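Local coordinates for protein CD160 antigen (Homo sapiens, PDB 6NGG) that acts as an immune-cell receptor for MHC class I molecules and TNFRSF14 (HVEM), delivering stimulatory or inhibitory signals that regulate activation and differentiation, at residues T47-L52 with L70-S75; G30-L35 with C88-K93. The protein carries 1 engineered substitution. All coordinates share one frame; numbering follows the deposited sequence.

Contact 1: residues T47-L52 with L70-S75; sequences TSLKQL and LMFTIS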
loop_
_atom_site.group_PDB
_atom_site.type_symbol
_atom_site.label_atom_id
_atom_site.label_comp_id
_atom_site.label_asym_id
_atom_site.label_seq_id
_atom_site.Cartn_x
_atom_site.Cartn_y
_atom_site.Cartn_z
ATOM N N THR A 47 -4.804 -2.830 11.995
ATOM C CA THR A 47 -3.560 -2.155 12.416
ATOM C C THR A 47 -2.917 -1.270 11.344
ATOM O O THR A 47 -1.795 -0.789 11.546
ATOM C CB THR A 47 -2.537 -3.173 12.943
ATOM O OG1 THR A 47 -2.222 -4.140 11.929
ATOM C CG2 THR A 47 -3.084 -3.907 14.154
ATOM N N SER A 48 -3.616 -1.037 10.236
ATOM C CA SER A 48 -3.050 -0.363 9.066
ATOM C C SER A 48 -3.167 1.119 9.172
ATOM O O SER A 48 -4.112 1.616 9.749
ATOM C CB SER A 48 -3.784 -0.788 7.757
ATOM O OG SER A 48 -5.144 -0.291 7.705
ATOM N N LEU A 49 -2.287 1.827 8.493
ATOM C CA LEU A 49 -2.446 3.289 8.302
ATOM C C LEU A 49 -3.552 3.629 7.334
ATOM O O LEU A 49 -4.125 4.698 7.411
ATOM C CB LEU A 49 -1.183 3.899 7.768
ATOM C CG LEU A 49 0.064 3.663 8.608
ATOM C CD1 LEU A 49 1.258 4.273 7.920
ATOM C CD2 LEU A 49 -0.121 4.245 9.994
ATOM N N LYS A 50 -3.830 2.743 6.394
ATOM C CA LYS A 50 -4.850 2.957 5.412
ATOM C C LYS A 50 -5.262 1.614 4.767
ATOM O O LYS A 50 -4.423 0.765 4.538
ATOM C CB LYS A 50 -4.345 3.930 4.382
ATOM C CG LYS A 50 -5.444 4.218 3.364
ATOM C CD LYS A 50 -5.138 5.352 2.426
ATOM C CE LYS A 50 -6.389 5.678 1.633
ATOM N NZ LYS A 50 -6.066 6.754 0.673
ATOM N N GLN A 51 -6.557 1.392 4.563
ATOM C CA GLN A 51 -7.031 0.158 3.894
ATOM C C GLN A 51 -7.963 0.540 2.775
ATOM O O GLN A 51 -8.464 1.658 2.773
ATOM C CB GLN A 51 -7.775 -0.753 4.816
ATOM C CG GLN A 51 -8.977 -0.157 5.580
ATOM C CD GLN A 51 -9.615 -1.172 6.481
ATOM O OE1 GLN A 51 -9.506 -1.092 7.665
ATOM N NE2 GLN A 51 -10.257 -2.146 5.920
ATOM N N LEU A 52 -8.196 -0.359 1.830
ATOM C CA LEU A 52 -9.040 0.010 0.711
ATOM C C LEU A 52 -9.539 -1.217 0.028
ATOM O O LEU A 52 -8.727 -2.104 -0.284
ATOM C CB LEU A 52 -8.243 0.859 -0.291
ATOM C CG LEU A 52 -8.987 1.310 -1.539
ATOM C CD1 LEU A 52 -10.167 2.171 -1.201
ATOM C CD2 LEU A 52 -8.015 1.974 -2.516
ATOM N N LEU A 70 -3.525 1.176 -4.113
ATOM C CA LEU A 70 -3.762 1.945 -2.854
ATOM C C LEU A 70 -2.687 3.006 -2.691
ATOM O O LEU A 70 -1.496 2.717 -2.819
ATOM C CB LEU A 70 -3.762 1.062 -1.664
ATOM C CG LEU A 70 -3.598 1.676 -0.261
ATOM C CD1 LEU A 70 -4.791 2.525 0.002
ATOM C CD2 LEU A 70 -3.556 0.623 0.784
ATOM N N MET A 71 -3.095 4.243 -2.419
ATOM C CA MET A 71 -2.096 5.349 -2.249
ATOM C C MET A 71 -2.342 5.994 -0.891
ATOM O O MET A 71 -3.524 6.315 -0.551
ATOM C CB MET A 71 -2.126 6.346 -3.406
ATOM C CG MET A 71 -1.238 7.584 -3.194
ATOM S SD MET A 71 -1.332 8.861 -4.473
ATOM C CE MET A 71 -0.723 7.850 -5.741
ATOM N N PHE A 72 -1.301 5.982 -0.054
ATOM C CA PHE A 72 -1.320 6.650 1.224
ATOM C C PHE A 72 -0.507 7.936 1.071
ATOM O O PHE A 72 0.661 7.888 0.674
ATOM C CB PHE A 72 -0.737 5.751 2.277
ATOM C CG PHE A 72 -0.605 6.394 3.611
ATOM C CD1 PHE A 72 -1.739 6.737 4.330
ATOM C CD2 PHE A 72 0.655 6.600 4.182
ATOM C CE1 PHE A 72 -1.650 7.287 5.599
ATOM C CE2 PHE A 72 0.739 7.177 5.449
ATOM C CZ PHE A 72 -0.408 7.562 6.129
ATOM N N THR A 73 -1.105 9.079 1.390
ATOM C CA THR A 73 -0.428 10.357 1.199
ATOM C C THR A 73 -0.035 10.976 2.541
ATOM O O THR A 73 -0.836 10.990 3.466
ATOM C CB THR A 73 -1.249 11.332 0.337
ATOM O OG1 THR A 73 -1.435 10.771 -0.985
ATOM C CG2 THR A 73 -0.466 12.690 0.160
ATOM N N ILE A 74 1.233 11.367 2.649
ATOM C CA ILE A 74 1.783 12.113 3.759
ATOM C C ILE A 74 1.953 13.577 3.249
ATOM O O ILE A 74 2.728 13.841 2.380
ATOM C CB ILE A 74 3.101 11.512 4.215
ATOM C CG1 ILE A 74 2.918 10.084 4.721
ATOM C CG2 ILE A 74 3.749 12.343 5.295
ATOM C CD1 ILE A 74 4.185 9.267 4.683
ATOM N N SER A 75 1.219 14.525 3.811
ATOM C CA SER A 75 1.270 15.924 3.281
ATOM C C SER A 75 2.620 16.620 3.580
ATOM O O SER A 75 3.103 17.401 2.798
ATOM C CB SER A 75 0.133 16.744 3.908
ATOM O OG SER A 75 -1.103 16.119 3.605
HETATM O O HOH W 1 -5.969 5.097 -2.386
HETATM O O HOH W 2 -3.942 8.793 2.204
#
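Leu49 CB sits over one face of the Phe72 ring, offset toward its rim and 4.3 Å from the ring centroid, a CH-pi contact, and Leu49 CD1 reaches Phe72 CE2 at 3.8 Å. Lys50 CB approaches the same ring obliquely, 3.8 Å from Phe72 CD1. Beyond it the Lys50 chain, with CG anti to the backbone N (chi1 -177°) and then extended, runs past Leu70 in the opposite sense, its CD 3.7 Å from Leu70 CD1; lysine suits this margin because its aliphatic stem packs while its amino group meets polar partners. Leu52 CB meets the same methyl, so Leu70 CD1 is shared by two residues of segment 47-52. These contacts close one margin of the immunoglobulin beta-sandwich, where strand 50-52, at the border of the five-stranded sheet, runs roughly antiparallel to strand 67-74, the border of the three-stranded one; the axes stay 7.8 Å apart, and side chains rather than paired backbones fill the gap.

Polar contact is left to the lysine end. Lys50 NZ donates to Met71 O at 2.9 Å, almost straight in line with the carbonyl (169°). One water accepts from Met71 N and another from Thr73 N, both also accepting weak bonds from Lys50 NZ.

Contact 2: residues G30-L35 with C88-K93; sequences GFVMFL and CARSQK. Engineered in segment 30-35: Met33 (natural residue Val).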
loop_
_atom_site.group_PDB
_atom_site.type_symbol
_atom_site.label_atom_id
_atom_site.label_comp_id
_atom_site.label_asym_id
_atom_site.label_seq_id
_atom_site.Cartn_x
_atom_site.Cartn_y
_atom_site.Cartn_z
ATOM N N GLY A 30 -12.805 -8.775 -4.276
ATOM C CA GLY A 30 -12.918 -9.604 -3.102
ATOM C C GLY A 30 -11.638 -9.611 -2.269
ATOM O O GLY A 30 -11.439 -10.511 -1.464
ATOM N N PHE A 31 -10.773 -8.619 -2.433
ATOM C CA PHE A 31 -9.598 -8.497 -1.537
ATOM C C PHE A 31 -9.561 -7.072 -0.982
ATOM O O PHE A 31 -10.069 -6.152 -1.599
ATOM C CB PHE A 31 -8.239 -8.861 -2.200
ATOM C CG PHE A 31 -7.919 -8.080 -3.426
ATOM C CD1 PHE A 31 -7.324 -6.784 -3.344
ATOM C CD2 PHE A 31 -8.196 -8.608 -4.672
ATOM C CE1 PHE A 31 -7.041 -6.062 -4.460
ATOM C CE2 PHE A 31 -7.904 -7.853 -5.819
ATOM C CZ PHE A 31 -7.306 -6.576 -5.711
ATOM N N VAL A 32 -8.972 -6.926 0.192
ATOM C CA VAL A 32 -8.643 -5.636 0.783
ATOM C C VAL A 32 -7.134 -5.451 0.758
ATOM O O VAL A 32 -6.369 -6.379 1.003
ATOM C CB VAL A 32 -9.216 -5.509 2.218
ATOM C CG1 VAL A 32 -8.663 -6.595 3.145
ATOM C CG2 VAL A 32 -8.983 -4.139 2.810
ATOM N N MET A 33 -6.733 -4.227 0.426
ATOM C CA MET A 33 -5.348 -3.778 0.410
ATOM C C MET A 33 -5.142 -2.906 1.624
ATOM O O MET A 33 -6.026 -2.183 2.037
ATOM C CB MET A 33 -5.051 -2.937 -0.839
ATOM C CG MET A 33 -5.211 -3.687 -2.196
ATOM S SD MET A 33 -5.003 -2.593 -3.720
ATOM C CE MET A 33 -6.487 -1.622 -3.711
ATOM N N PHE A 34 -3.945 -2.943 2.173
ATOM C CA PHE A 34 -3.603 -2.106 3.329
ATOM C C PHE A 34 -2.088 -1.928 3.488
ATOM O O PHE A 34 -1.305 -2.643 2.975
ATOM C CB PHE A 34 -4.287 -2.663 4.607
ATOM C CG PHE A 34 -4.072 -4.176 4.853
ATOM C CD1 PHE A 34 -4.863 -5.132 4.221
ATOM C CD2 PHE A 34 -3.103 -4.608 5.742
ATOM C CE1 PHE A 34 -4.670 -6.468 4.431
ATOM C CE2 PHE A 34 -2.907 -5.957 5.976
ATOM C CZ PHE A 34 -3.674 -6.888 5.283
ATOM N N LEU A 35 -1.724 -0.887 4.187
ATOM C CA LEU A 35 -0.349 -0.511 4.346
ATOM C C LEU A 35 -0.143 -0.425 5.830
ATOM O O LEU A 35 -0.896 0.282 6.519
ATOM C CB LEU A 35 -0.154 0.898 3.710
ATOM C CG LEU A 35 1.225 1.553 4.047
ATOM C CD1 LEU A 35 2.344 0.831 3.299
ATOM C CD2 LEU A 35 1.279 2.964 3.727
ATOM N N CYS A 88 0.224 -4.878 2.097
ATOM C CA CYS A 88 -0.359 -6.198 2.173
ATOM C C CYS A 88 -1.738 -6.260 1.522
ATOM O O CYS A 88 -2.394 -5.242 1.290
ATOM C CB CYS A 88 -0.421 -6.596 3.665
ATOM S SG CYS A 88 1.267 -6.839 4.337
ATOM N N ALA A 89 -2.186 -7.461 1.215
ATOM C CA ALA A 89 -3.583 -7.623 0.793
ATOM C C ALA A 89 -4.121 -8.965 1.218
ATOM O O ALA A 89 -3.353 -9.943 1.342
ATOM C CB ALA A 89 -3.742 -7.374 -0.702
ATOM N N ARG A 90 -5.432 -9.024 1.394
ATOM C CA ARG A 90 -6.092 -10.170 1.909
ATOM C C ARG A 90 -7.397 -10.438 1.214
ATOM O O ARG A 90 -8.234 -9.538 1.108
ATOM C CB ARG A 90 -6.333 -10.011 3.427
ATOM C CG ARG A 90 -6.893 -11.315 3.975
ATOM C CD ARG A 90 -7.263 -11.284 5.434
ATOM N NE ARG A 90 -8.319 -10.293 5.609
ATOM C CZ ARG A 90 -8.480 -9.550 6.700
ATOM N NH1 ARG A 90 -7.662 -9.709 7.759
ATOM N NH2 ARG A 90 -9.469 -8.650 6.726
ATOM N N SER A 91 -7.605 -11.656 0.736
ATOM C CA SER A 91 -8.922 -11.997 0.198
ATOM C C SER A 91 -9.837 -12.573 1.288
ATOM O O SER A 91 -9.463 -13.535 1.976
ATOM C CB SER A 91 -8.768 -13.000 -0.924
ATOM O OG SER A 91 -8.480 -14.234 -0.314
ATOM N N GLN A 92 -11.032 -12.031 1.420
ATOM C CA GLN A 92 -11.990 -12.500 2.439
ATOM C C GLN A 92 -12.263 -13.996 2.309
ATOM O O GLN A 92 -11.924 -14.777 3.171
ATOM C CB GLN A 92 -13.295 -11.699 2.349
ATOM C CG GLN A 92 -14.335 -12.040 3.421
ATOM C CD GLN A 92 -13.841 -11.790 4.847
ATOM O OE1 GLN A 92 -12.975 -10.926 5.074
ATOM N NE2 GLN A 92 -14.394 -12.542 5.821
ATOM N N LYS A 93 -12.772 -14.378 1.159
ATOM C CA LYS A 93 -13.325 -15.707 0.926
ATOM C C LYS A 93 -12.339 -16.866 1.104
ATOM O O LYS A 93 -12.647 -17.877 1.752
ATOM C CB LYS A 93 -13.859 -15.720 -0.494
ATOM C CG LYS A 93 -14.361 -17.044 -1.000
ATOM C CD LYS A 93 -15.346 -17.665 -0.025
ATOM C CE LYS A 93 -16.281 -18.623 -0.726
ATOM N NZ LYS A 93 -15.507 -19.696 -1.380
#
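Within segment 88-93 the pairing starts at Cys88, opposite Phe34, with which it forms an antiparallel hydrogen-bonded pair: Cys88 N donates to Phe34 O at 2.8 Å, and Phe34 N returns a bond to Cys88 O. On the same face of the sheet Cys88 CB lies over the Phe34 ring, 3.5 Å from Phe34 CE2, a CH-pi contact, while the sulfur approaches the ring obliquely. Phe34 takes a chi1 of 50°, with CG between its backbone N and carbonyl carbon, and this brings the ring across toward the neighbouring strand.

Ala89, in a non-hydrogen-bonded pair with Met33, points to the other face. Its CB is 3.3 Å from Val32 O and 4.2 Å from CG of the engineered Met33; a small methyl fits where the strands come close. Arg90 returns to the Cys88 side and pairs with Val32 through two backbone bonds, Arg90 N to Val32 O at 2.8 Å and Val32 N to Arg90 O. Its stem lies beside Val32 and points the same way, and Arg90 CB meets the edge of the Phe34 ring 4.0 Å from CE1, so the apolar part packs while the guanidinium extends beyond.

Ser91 and Phe31 form a non-hydrogen-bonded pair, CA atoms 4.0 Å apart, where a small side chain suits the close approach; the Ser91 hydroxyl bonds to Ser94. Gln92 N closes the pairing with a longer bond to Gly30 O, 3.3 Å, at a turn where the positive phi of Gly30 (90°) favours glycine.

Strands 31-37 and 83-91 are strands C and F of the immunoglobulin fold, inner neighbours in its five-stranded sheet, flanked by 50-52 and 97-107; Phe31, Met33 and Ala89 face the three-stranded sheet, touching Val21 of strand 14-22, and Phe31 and Met33 also meet Ser68 of strand 67-74.

Overall arrangement
The two contacts illustrate two ways in which this Ig-like V-type domain is held together: contact 2 pairs strands within one sheet, and contact 1 joins that sheet's border to the other sheet. Their centres lie 13 Å apart. Strand 31-37 is the bridge, since it also pairs with strand 50-52: Leu52 N lies 2.8 Å from Met33 O and Leu49 N 2.9 Å from Leu35 O, both probable hydrogen bonds. Along the chain, contact 1 is nested inside the loop closed by contact 2. A further tie between the sheets is the Cys19-Cys87 disulfide, whose second cysteine directly precedes the segment 88-93 of contact 2.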